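Peptide chain release factor subunit 1 (Methanosarcina mazei, PDB 3IR9) probably directs termination of translation at the stop codons UAA, UAG and UGA, the fragment here being its C-terminal domain. Local coordinates at residues 31-34 and 35-39; 46-50 and 51-55; 142-145 and 146-150. One frame throughout, in Å; residues are numbered along the deposited sequence.

Contact 1 (31-34 and 35-39); sequences NAVR and DFFKE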
ATOM      1  N   ASN A  31       7.991 -13.848 -15.322  1.00 64.41           N
ATOM      2  CA  ASN A  31       8.196 -14.442 -16.640  1.00 72.52           C
ATOM      3  C   ASN A  31       8.398 -13.405 -17.733  1.00 97.81           C
ATOM      4  O   ASN A  31       9.129 -13.641 -18.693  1.00 58.48           O
ATOM      5  CB  ASN A  31       7.024 -15.352 -17.013  1.00 81.63           C
ATOM      6  CG  ASN A  31       6.947 -16.587 -16.143  1.00117.60           C
ATOM      7  OD1 ASN A  31       5.995 -17.366 -16.230  1.00 64.68           O
ATOM      8  ND2 ASN A  31       7.951 -16.773 -15.293  1.00 63.04           N
ATOM      9  N   ALA A  32       7.752 -12.253 -17.583  1.00 82.67           N
ATOM     10  CA  ALA A  32       7.852 -11.187 -18.574  1.00 63.90           C
ATOM     11  C   ALA A  32       9.230 -10.517 -18.573  1.00122.06           C
ATOM     12  O   ALA A  32       9.825 -10.313 -19.635  1.00 65.76           O
ATOM     13  CB  ALA A  32       6.752 -10.163 -18.367  1.00 64.41           C
ATOM     14  N   VAL A  33       9.733 -10.167 -17.389  1.00 51.70           N
ATOM     15  CA  VAL A  33      11.073  -9.611 -17.284  1.00 45.16           C
ATOM     16  C   VAL A  33      12.063 -10.639 -17.815  1.00 49.83           C
ATOM     17  O   VAL A  33      12.968 -10.318 -18.585  1.00 92.28           O
ATOM     18  CB  VAL A  33      11.440  -9.231 -15.830  1.00 51.44           C
ATOM     19  CG1 VAL A  33      12.815  -8.587 -15.794  1.00 45.49           C
ATOM     20  CG2 VAL A  33      10.399  -8.288 -15.234  1.00 42.42           C
ATOM     21  N   ARG A  34      11.863 -11.886 -17.407  1.00 57.42           N
ATOM     22  CA  ARG A  34      12.728 -12.988 -17.809  1.00146.53           C
ATOM     23  C   ARG A  34      12.719 -13.181 -19.330  1.00145.00           C
ATOM     24  O   ARG A  34      13.769 -13.377 -19.947  1.00 71.46           O
ATOM     25  CB  ARG A  34      12.323 -14.273 -17.068  1.00119.55           C
ATOM     26  CG  ARG A  34      12.538 -14.190 -15.549  1.00131.77           C
ATOM     27  CD  ARG A  34      11.335 -14.680 -14.748  1.00 87.48           C
ATOM     28  NE  ARG A  34      11.520 -15.996 -14.144  1.00137.42           N
ATOM     29  CZ  ARG A  34      12.013 -16.194 -12.926  1.00 57.00           C
ATOM     30  NH1 ARG A  34      12.389 -15.159 -12.185  1.00 60.14           N
ATOM     31  NH2 ARG A  34      12.138 -17.425 -12.451  1.00 97.67           N
ATOM     32  N   ASP A  35      11.535 -13.105 -19.930  1.00109.18           N
ATOM     33  CA  ASP A  35      11.411 -13.226 -21.380  1.00115.90           C
ATOM     34  C   ASP A  35      12.093 -12.048 -22.092  1.00 80.48           C
ATOM     35  O   ASP A  35      12.624 -12.202 -23.192  1.00 62.86           O
ATOM     36  CB  ASP A  35       9.939 -13.383 -21.796  1.00 48.41           C
ATOM     37  CG  ASP A  35       9.357 -14.751 -21.414  1.00 69.28           C
ATOM     38  OD1 ASP A  35      10.092 -15.592 -20.850  1.00 94.71           O
ATOM     39  OD2 ASP A  35       8.158 -14.986 -21.679  1.00105.85           O
ATOM     40  N   PHE A  36      12.092 -10.880 -21.454  1.00 42.84           N
ATOM     41  CA  PHE A  36      12.857  -9.752 -21.964  1.00 40.57           C
ATOM     42  C   PHE A  36      14.339 -10.074 -21.927  1.00 80.97           C
ATOM     43  O   PHE A  36      15.063  -9.847 -22.897  1.00 80.68           O
ATOM     44  CB  PHE A  36      12.610  -8.498 -21.140  1.00 34.93           C
ATOM     45  CG  PHE A  36      13.668  -7.446 -21.320  1.00 42.33           C
ATOM     46  CD1 PHE A  36      13.789  -6.765 -22.517  1.00 65.50           C
ATOM     47  CD2 PHE A  36      14.534  -7.133 -20.292  1.00 47.84           C
ATOM     48  CE1 PHE A  36      14.757  -5.796 -22.685  1.00 61.54           C
ATOM     49  CE2 PHE A  36      15.500  -6.161 -20.456  1.00 58.33           C
ATOM     50  CZ  PHE A  36      15.611  -5.496 -21.656  1.00 60.70           C
ATOM     51  N   PHE A  37      14.780 -10.593 -20.785  1.00 99.91           N
ATOM     52  CA  PHE A  37      16.165 -11.003 -20.601  1.00 97.60           C
ATOM     53  C   PHE A  37      16.560 -12.075 -21.627  1.00 70.82           C
ATOM     54  O   PHE A  37      17.584 -11.958 -22.298  1.00 88.29           O
ATOM     55  CB  PHE A  37      16.389 -11.527 -19.174  1.00 62.85           C
ATOM     56  CG  PHE A  37      16.433 -10.448 -18.106  1.00 80.44           C
ATOM     57  CD1 PHE A  37      17.089  -9.244 -18.328  1.00108.57           C
ATOM     58  CD2 PHE A  37      15.855 -10.664 -16.863  1.00 69.87           C
ATOM     59  CE1 PHE A  37      17.139  -8.266 -17.339  1.00 47.31           C
ATOM     60  CE2 PHE A  37      15.906  -9.692 -15.869  1.00 63.33           C
ATOM     61  CZ  PHE A  37      16.547  -8.491 -16.110  1.00 51.64           C
ATOM     62  N   LYS A  38      15.736 -13.111 -21.755  1.00 60.55           N
ATOM     63  CA  LYS A  38      16.026 -14.223 -22.660  1.00 47.24           C
ATOM     64  C   LYS A  38      16.101 -13.787 -24.122  1.00 50.15           C
ATOM     65  O   LYS A  38      16.783 -14.417 -24.928  1.00 61.51           O
ATOM     66  CB  LYS A  38      14.983 -15.330 -22.493  1.00 77.18           C
ATOM     67  CG  LYS A  38      15.072 -16.059 -21.153  1.00145.51           C
ATOM     68  CD  LYS A  38      13.757 -16.749 -20.773  1.00104.49           C
ATOM     69  CE  LYS A  38      13.506 -18.010 -21.586  1.00 52.20           C
ATOM     70  NZ  LYS A  38      12.210 -18.635 -21.217  1.00 63.62           N
ATOM     71  N   GLU A  39      15.395 -12.714 -24.460  1.00 47.73           N
ATOM     72  CA  GLU A  39      15.428 -12.173 -25.811  1.00 42.24           C
ATOM     73  C   GLU A  39      16.665 -11.312 -25.993  1.00 54.27           C
ATOM     74  O   GLU A  39      17.228 -11.223 -27.086  1.00 66.29           O
ATOM     75  CB  GLU A  39      14.183 -11.332 -26.072  1.00 54.71           C
ATOM     76  CG  GLU A  39      12.920 -12.141 -26.222  1.00 74.33           C
ATOM     77  CD  GLU A  39      12.948 -13.018 -27.454  1.00142.74           C
ATOM     78  OE1 GLU A  39      13.964 -12.990 -28.189  1.00 88.04           O
ATOM     79  OE2 GLU A  39      11.950 -13.733 -27.687  1.00118.65           O
TER
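Asp35 opens the second segment by giving its N-H to Asn31 O at 2.8 Å, one turn back on the same helix. Its CG stays beside the backbone N (chi1 -71°), and this brings the carboxylate close to that carbonyl. Asp35 OD1 lies 3.1 Å from Asn31 O, and as both are acceptors this is no bond. Asp35 OD2 is hydrogen-bonded to the hydroxyl of Tyr4 of the second subunit. Asp35 OD1 makes a long salt bridge, 3.7 Å, to Lys38 NZ, about one turn further on.

Phe36 follows, its N bonded to Ala32 O. CG is anti to the backbone N (chi1 161°), and the ring leads away from the previous turn. Val33 O lies at the ring edge, near its plane. Beyond the helix, Phe36 packs on strands 47-49 and 156-160 and meets the Phe153 ring edge-to-face.

Phe37 binds Val33 O through its N at 2.9 Å. The side chains of Val33 and Phe37 run side by side in the same direction. Val33 CG1 comes within 3.3 Å of Phe37 CE2, meeting the ring obliquely. This is the apolar side-chain contact between the two turns.

Lys38 N closes the series on Arg34 O at 2.7 Å. The aliphatic part of Lys38 also lies against that carbonyl, with Lys38 CG 3.2 Å from Arg34 O. Arg34 itself turns its guanidinium to Glu145 of helix 144-151.

Four successive i to i+4 bonds mark a regular alpha-helical turn. It belongs to the long helix 10-41, whose Phe36 and Val33 side chains pack on the mixed sheet of eRF1 domain 3.

Contact 2 (46-50 and 51-55); sequences KVAYG and ESQVR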
ATOM      1  N   LYS A  46      15.819  -7.878 -30.765  1.00 55.02           N
ATOM      2  CA  LYS A  46      14.373  -7.884 -30.606  1.00 55.52           C
ATOM      3  C   LYS A  46      13.985  -7.357 -29.235  1.00 72.23           C
ATOM      4  O   LYS A  46      12.931  -7.696 -28.701  1.00 54.05           O
ATOM      5  CB  LYS A  46      13.827  -9.297 -30.786  1.00 59.04           C
ATOM      6  CG  LYS A  46      13.923  -9.803 -32.212  1.00 72.28           C
ATOM      7  CD  LYS A  46      13.359 -11.210 -32.353  1.00 55.91           C
ATOM      8  CE  LYS A  46      11.863 -11.269 -32.060  1.00 62.60           C
ATOM      9  NZ  LYS A  46      11.550 -11.438 -30.610  1.00120.59           N
ATOM     10  N   VAL A  47      14.853  -6.532 -28.663  1.00 56.70           N
ATOM     11  CA  VAL A  47      14.574  -5.920 -27.376  1.00 56.03           C
ATOM     12  C   VAL A  47      14.859  -4.440 -27.465  1.00 53.38           C
ATOM     13  O   VAL A  47      15.333  -3.946 -28.484  1.00 91.01           O
ATOM     14  CB  VAL A  47      15.439  -6.509 -26.252  1.00 49.18           C
ATOM     15  CG1 VAL A  47      15.389  -8.030 -26.284  1.00 46.04           C
ATOM     16  CG2 VAL A  47      16.871  -6.004 -26.364  1.00 66.14           C
ATOM     17  N   ALA A  48      14.568  -3.737 -26.383  1.00 47.71           N
ATOM     18  CA  ALA A  48      14.805  -2.306 -26.310  1.00 40.15           C
ATOM     19  C   ALA A  48      14.451  -1.851 -24.912  1.00 47.44           C
ATOM     20  O   ALA A  48      13.506  -2.351 -24.304  1.00 62.68           O
ATOM     21  CB  ALA A  48      13.974  -1.571 -27.333  1.00 41.68           C
ATOM     22  N   TYR A  49      15.221  -0.908 -24.396  1.00 59.78           N
ATOM     23  CA  TYR A  49      15.020  -0.441 -23.035  1.00104.40           C
ATOM     24  C   TYR A  49      15.424   1.024 -22.914  1.00 87.45           C
ATOM     25  O   TYR A  49      16.154   1.551 -23.756  1.00 51.26           O
ATOM     26  CB  TYR A  49      15.798  -1.319 -22.047  1.00 57.37           C
ATOM     27  CG  TYR A  49      17.202  -1.659 -22.504  1.00 81.39           C
ATOM     28  CD1 TYR A  49      18.275  -0.841 -22.175  1.00 56.92           C
ATOM     29  CD2 TYR A  49      17.451  -2.797 -23.265  1.00 90.43           C
ATOM     30  CE1 TYR A  49      19.560  -1.145 -22.591  1.00 85.66           C
ATOM     31  CE2 TYR A  49      18.733  -3.109 -23.687  1.00 39.17           C
ATOM     32  CZ  TYR A  49      19.782  -2.278 -23.346  1.00 77.42           C
ATOM     33  OH  TYR A  49      21.059  -2.578 -23.757  1.00223.47           O
ATOM     34  N   GLY A  50      14.934   1.687 -21.875  1.00 55.44           N
ATOM     35  CA  GLY A  50      15.206   3.097 -21.704  1.00 34.66           C
ATOM     36  C   GLY A  50      14.167   3.943 -22.402  1.00 35.12           C
ATOM     37  O   GLY A  50      13.608   3.550 -23.425  1.00120.26           O
ATOM     38  N   GLU A  51      13.910   5.114 -21.834  1.00 63.23           N
ATOM     39  CA  GLU A  51      12.880   6.010 -22.331  1.00 41.61           C
ATOM     40  C   GLU A  51      13.005   6.317 -23.819  1.00 79.22           C
ATOM     41  O   GLU A  51      12.047   6.141 -24.576  1.00 45.05           O
ATOM     42  CB  GLU A  51      12.903   7.311 -21.532  1.00 51.44           C
ATOM     43  CG  GLU A  51      11.933   8.352 -22.029  1.00 42.41           C
ATOM     44  CD  GLU A  51      12.121   9.656 -21.316  1.00 68.62           C
ATOM     45  OE1 GLU A  51      12.550   9.619 -20.140  1.00 62.17           O
ATOM     46  OE2 GLU A  51      11.851  10.707 -21.933  1.00 53.61           O
ATOM     47  N   SER A  52      14.182   6.776 -24.237  1.00 56.95           N
ATOM     48  CA  SER A  52      14.374   7.218 -25.617  1.00 79.34           C
ATOM     49  C   SER A  52      14.238   6.063 -26.615  1.00 51.65           C
ATOM     50  O   SER A  52      13.506   6.172 -27.604  1.00 49.76           O
ATOM     51  CB  SER A  52      15.722   7.927 -25.789  1.00 65.82           C
ATOM     52  OG  SER A  52      15.743   8.730 -26.962  1.00 84.96           O
ATOM     53  N   GLN A  53      14.921   4.951 -26.332  1.00144.36           N
ATOM     54  CA  GLN A  53      14.954   3.805 -27.245  1.00 52.41           C
ATOM     55  C   GLN A  53      13.605   3.098 -27.372  1.00 71.25           C
ATOM     56  O   GLN A  53      13.201   2.700 -28.462  1.00 49.10           O
ATOM     57  CB  GLN A  53      16.026   2.796 -26.820  1.00 71.01           C
ATOM     58  CG  GLN A  53      16.398   1.790 -27.915  1.00 44.06           C
ATOM     59  CD  GLN A  53      17.118   0.570 -27.366  1.00 49.40           C
ATOM     60  OE1 GLN A  53      17.020   0.264 -26.180  1.00106.65           O
ATOM     61  NE2 GLN A  53      17.839  -0.135 -28.230  1.00 44.11           N
ATOM     62  N   VAL A  54      12.915   2.927 -26.253  1.00 42.63           N
ATOM     63  CA  VAL A  54      11.615   2.287 -26.286  1.00 34.60           C
ATOM     64  C   VAL A  54      10.543   3.208 -26.884  1.00 44.87           C
ATOM     65  O   VAL A  54       9.622   2.736 -27.551  1.00 48.48           O
ATOM     66  CB  VAL A  54      11.216   1.771 -24.897  1.00 30.75           C
ATOM     67  CG1 VAL A  54       9.725   1.466 -24.843  1.00 55.68           C
ATOM     68  CG2 VAL A  54      12.032   0.535 -24.557  1.00 37.86           C
ATOM     69  N   ARG A  55      10.678   4.518 -26.683  1.00 75.36           N
ATOM     70  CA  ARG A  55       9.698   5.466 -27.225  1.00 30.43           C
ATOM     71  C   ARG A  55       9.588   5.372 -28.740  1.00 49.59           C
ATOM     72  O   ARG A  55       8.488   5.278 -29.282  1.00 68.28           O
ATOM     73  CB  ARG A  55      10.000   6.920 -26.821  1.00 38.72           C
ATOM     74  CG  ARG A  55       8.958   7.904 -27.351  1.00 42.49           C
ATOM     75  CD  ARG A  55       9.169   9.337 -26.879  1.00 63.33           C
ATOM     76  NE  ARG A  55       8.764   9.550 -25.492  1.00 54.40           N
ATOM     77  CZ  ARG A  55       9.616   9.644 -24.474  1.00110.53           C
ATOM     78  NH1 ARG A  55       9.172   9.845 -23.243  1.00 52.94           N
ATOM     79  NH2 ARG A  55      10.919   9.537 -24.689  1.00 47.25           N
TER
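Strand 47-49 runs into helix 51-55 through Gly50. The axes of these two short segments pass 6.5 Å apart, their N-to-C directions 138° from each other. Gly50 is the N-cap residue. Its backbone angles would jam a CB against the carbonyl before it, which suits a glycine. Gly50 O accepts Val54 N at 3.0 Å and starts the helical bonding.

Gln53 reaches back over this turn. Its extended chain, with CG anti to the backbone N (chi1 -164°), carries OE1 to the strand. Tyr49 N gives Gln53 OE1 a nearly straight bond of 2.8 Å (169° at the hydrogen), coming from above the amide carbonyl plane. Gln53 OE1 also comes within 2.9 Å of Tyr49 O, a close approach of two acceptors, and lies over one face of the Tyr49 ring. With an alanine here, Tyr49 N would probably lose this acceptor.

Val54 CG2 packs on Ala48 CB at 4.0 Å. Within the helix, Arg55 NH1 and NH2 both grip Glu51 OE2, each at 3.1 Å. The Gln53 amide and the Gly50 carbonyl thus both tie strand to helix, while a hydrogen bond from Glu51 to Thr91 and a salt bridge from Arg55 to Glu124 link the helix to strand 87-92 and helix 121-131.

Contact 3 (142-145 and 146-150); sequences DFDE and GSQLM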
ATOM      1  N   ASP A 142      10.079  -5.247  -6.525  1.00 73.38           N
ATOM      2  CA  ASP A 142      10.270  -6.191  -5.430  1.00 88.28           C
ATOM      3  C   ASP A 142      11.281  -7.284  -5.783  1.00118.49           C
ATOM      4  O   ASP A 142      12.421  -7.252  -5.318  1.00 89.18           O
ATOM      5  CB  ASP A 142       8.933  -6.792  -4.995  1.00 52.35           C
ATOM      6  CG  ASP A 142       7.918  -5.731  -4.583  1.00112.77           C
ATOM      7  OD1 ASP A 142       8.276  -4.534  -4.542  1.00102.24           O
ATOM      8  OD2 ASP A 142       6.756  -6.093  -4.297  1.00 71.08           O
ATOM      9  N   PHE A 143      10.865  -8.248  -6.603  1.00 68.28           N
ATOM     10  CA  PHE A 143      11.775  -9.309  -7.034  1.00 56.24           C
ATOM     11  C   PHE A 143      12.937  -8.722  -7.824  1.00 52.62           C
ATOM     12  O   PHE A 143      12.796  -7.677  -8.459  1.00 94.73           O
ATOM     13  CB  PHE A 143      11.042 -10.379  -7.849  1.00 64.41           C
ATOM     14  CG  PHE A 143      10.360  -9.853  -9.077  1.00 61.91           C
ATOM     15  CD1 PHE A 143       9.258  -9.017  -8.973  1.00118.90           C
ATOM     16  CD2 PHE A 143      10.807 -10.209 -10.338  1.00 97.41           C
ATOM     17  CE1 PHE A 143       8.626  -8.533 -10.103  1.00 55.11           C
ATOM     18  CE2 PHE A 143      10.177  -9.731 -11.472  1.00 62.96           C
ATOM     19  CZ  PHE A 143       9.087  -8.894 -11.354  1.00 56.61           C
ATOM     20  N   ASP A 144      14.088  -9.381  -7.774  1.00 48.45           N
ATOM     21  CA  ASP A 144      15.299  -8.787  -8.324  1.00135.68           C
ATOM     22  C   ASP A 144      15.039  -8.336  -9.752  1.00 60.41           C
ATOM     23  O   ASP A 144      15.342  -7.207 -10.123  1.00 73.22           O
ATOM     24  CB  ASP A 144      16.474  -9.770  -8.270  1.00143.18           C
ATOM     25  CG  ASP A 144      17.824  -9.066  -8.239  1.00128.55           C
ATOM     26  OD1 ASP A 144      17.903  -7.955  -7.671  1.00111.23           O
ATOM     27  OD2 ASP A 144      18.805  -9.624  -8.776  1.00 77.31           O
ATOM     28  N   GLU A 145      14.457  -9.229 -10.542  1.00110.72           N
ATOM     29  CA  GLU A 145      14.145  -8.945 -11.930  1.00 55.31           C
ATOM     30  C   GLU A 145      13.478  -7.581 -12.040  1.00 57.26           C
ATOM     31  O   GLU A 145      13.945  -6.705 -12.767  1.00 48.69           O
ATOM     32  CB  GLU A 145      13.230 -10.035 -12.492  1.00 53.04           C
ATOM     33  CG  GLU A 145      13.749 -11.466 -12.310  1.00 91.77           C
ATOM     34  CD  GLU A 145      13.630 -11.983 -10.879  1.00 70.85           C
ATOM     35  OE1 GLU A 145      14.473 -11.633 -10.027  1.00 83.36           O
ATOM     36  OE2 GLU A 145      12.696 -12.763 -10.608  1.00 81.05           O
ATOM     37  N   GLY A 146      12.391  -7.405 -11.295  1.00 66.96           N
ATOM     38  CA  GLY A 146      11.658  -6.152 -11.284  1.00121.13           C
ATOM     39  C   GLY A 146      12.432  -5.015 -10.650  1.00 87.55           C
ATOM     40  O   GLY A 146      12.096  -3.833 -10.806  1.00 71.96           O
ATOM     41  N   SER A 147      13.478  -5.381  -9.923  1.00 58.90           N
ATOM     42  CA  SER A 147      14.367  -4.399  -9.331  1.00 66.92           C
ATOM     43  C   SER A 147      15.379  -3.930 -10.373  1.00 77.35           C
ATOM     44  O   SER A 147      15.518  -2.733 -10.621  1.00 78.48           O
ATOM     45  CB  SER A 147      15.070  -4.984  -8.108  1.00 72.21           C
ATOM     46  OG  SER A 147      15.253  -3.988  -7.120  1.00 69.64           O
ATOM     47  N   GLN A 148      16.072  -4.877 -10.996  1.00 89.11           N
ATOM     48  CA  GLN A 148      17.012  -4.548 -12.060  1.00 66.59           C
ATOM     49  C   GLN A 148      16.327  -3.762 -13.171  1.00100.72           C
ATOM     50  O   GLN A 148      16.907  -2.836 -13.732  1.00 74.93           O
ATOM     51  CB  GLN A 148      17.664  -5.813 -12.621  1.00 62.03           C
ATOM     52  CG  GLN A 148      18.535  -6.546 -11.608  1.00144.24           C
ATOM     53  CD  GLN A 148      19.664  -7.330 -12.254  1.00163.19           C
ATOM     54  OE1 GLN A 148      19.491  -7.929 -13.316  1.00176.35           O
ATOM     55  NE2 GLN A 148      20.830  -7.328 -11.612  1.00 98.67           N
ATOM     56  N   LEU A 149      15.087  -4.131 -13.479  1.00 81.07           N
ATOM     57  CA  LEU A 149      14.317  -3.418 -14.491  1.00 91.99           C
ATOM     58  C   LEU A 149      14.447  -1.908 -14.303  1.00 79.76           C
ATOM     59  O   LEU A 149      14.745  -1.182 -15.254  1.00 66.00           O
ATOM     60  CB  LEU A 149      12.841  -3.821 -14.451  1.00 53.94           C
ATOM     61  CG  LEU A 149      12.000  -3.290 -15.617  1.00 58.52           C
ATOM     62  CD1 LEU A 149      12.353  -4.014 -16.914  1.00 37.69           C
ATOM     63  CD2 LEU A 149      10.515  -3.407 -15.327  1.00 44.17           C
HETATM   64  N   MSE A 150      14.231  -1.442 -13.075  1.00 75.68           N
HETATM   65  CA  MSE A 150      14.322  -0.015 -12.773  1.00 70.30           C
HETATM   66  C   MSE A 150      15.773   0.431 -12.581  1.00 99.87           C
HETATM   67  O   MSE A 150      16.153   1.535 -12.981  1.00 82.25           O
HETATM   68  CB  MSE A 150      13.466   0.348 -11.550  1.00 50.47           C
HETATM   69  CG  MSE A 150      13.519   1.830 -11.162  1.00122.02           C
HETATM   70 SE   MSE A 150      12.512   3.054 -12.330  0.78120.75          SE
HETATM   71  CE  MSE A 150      13.328   4.753 -11.810  1.00125.60           C
TER
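The start of helix 144-151 is an N-terminal turn with Phe143 at the N-cap position, where the Phe143 ring covers Gly146. CG of Phe143 sits between its backbone N and carbonyl carbon (chi1 58°), which folds the ring back over the first turn. Gly146 CA is 3.9 Å from the centroid of the Phe143 ring, 17° off the normal, a CH-pi contact over the face. Gly146 N lies over the same ring, offset toward the rim and 3.2 Å from Phe143 CE2. Gly146 has no side chain, and its backbone lies close against the ring face.

Phe143 also packs on Leu26, Lys30 and Val33 of helix 10-41. Glu145 rests on Val33 as well, and its carboxylate goes to Arg34. The two helices are therefore joined by both apolar and charged contacts.

Backbone bonds begin with Ser147 N, which makes weak bonds to Phe143 O and Asp144 O. Leu149 N then binds Glu145 O at 2.9 Å. Gln148 N meets Asp144 O at 2.6 Å. The carboxylate of Asp144 and the amide of Gln148 cross obliquely, with Asp144 OD2 4.2 Å from Gln148 NE2.

Overall arrangement
Along the chain the order is contact 1, contact 2, contact 3, all in eRF1 domain 3. Contact 1 lies on helix 10-41, contact 2 joins strand 47-49 to helix 51-58, and contact 3 starts helix 144-151. Contact 1 touches both others. Its centre is 14 Å from that of contact 2, where Phe36 packs on Tyr49 and Val47, and 12 Å from that of contact 3, where Arg34 pairs with Glu145. Contacts 2 and 3 do not touch; their nearest atoms are about 7 Å apart. Helix 10-41 thus packs against the 47-49 edge of the mixed sheet and against helix 144-151, joining both in domain 3.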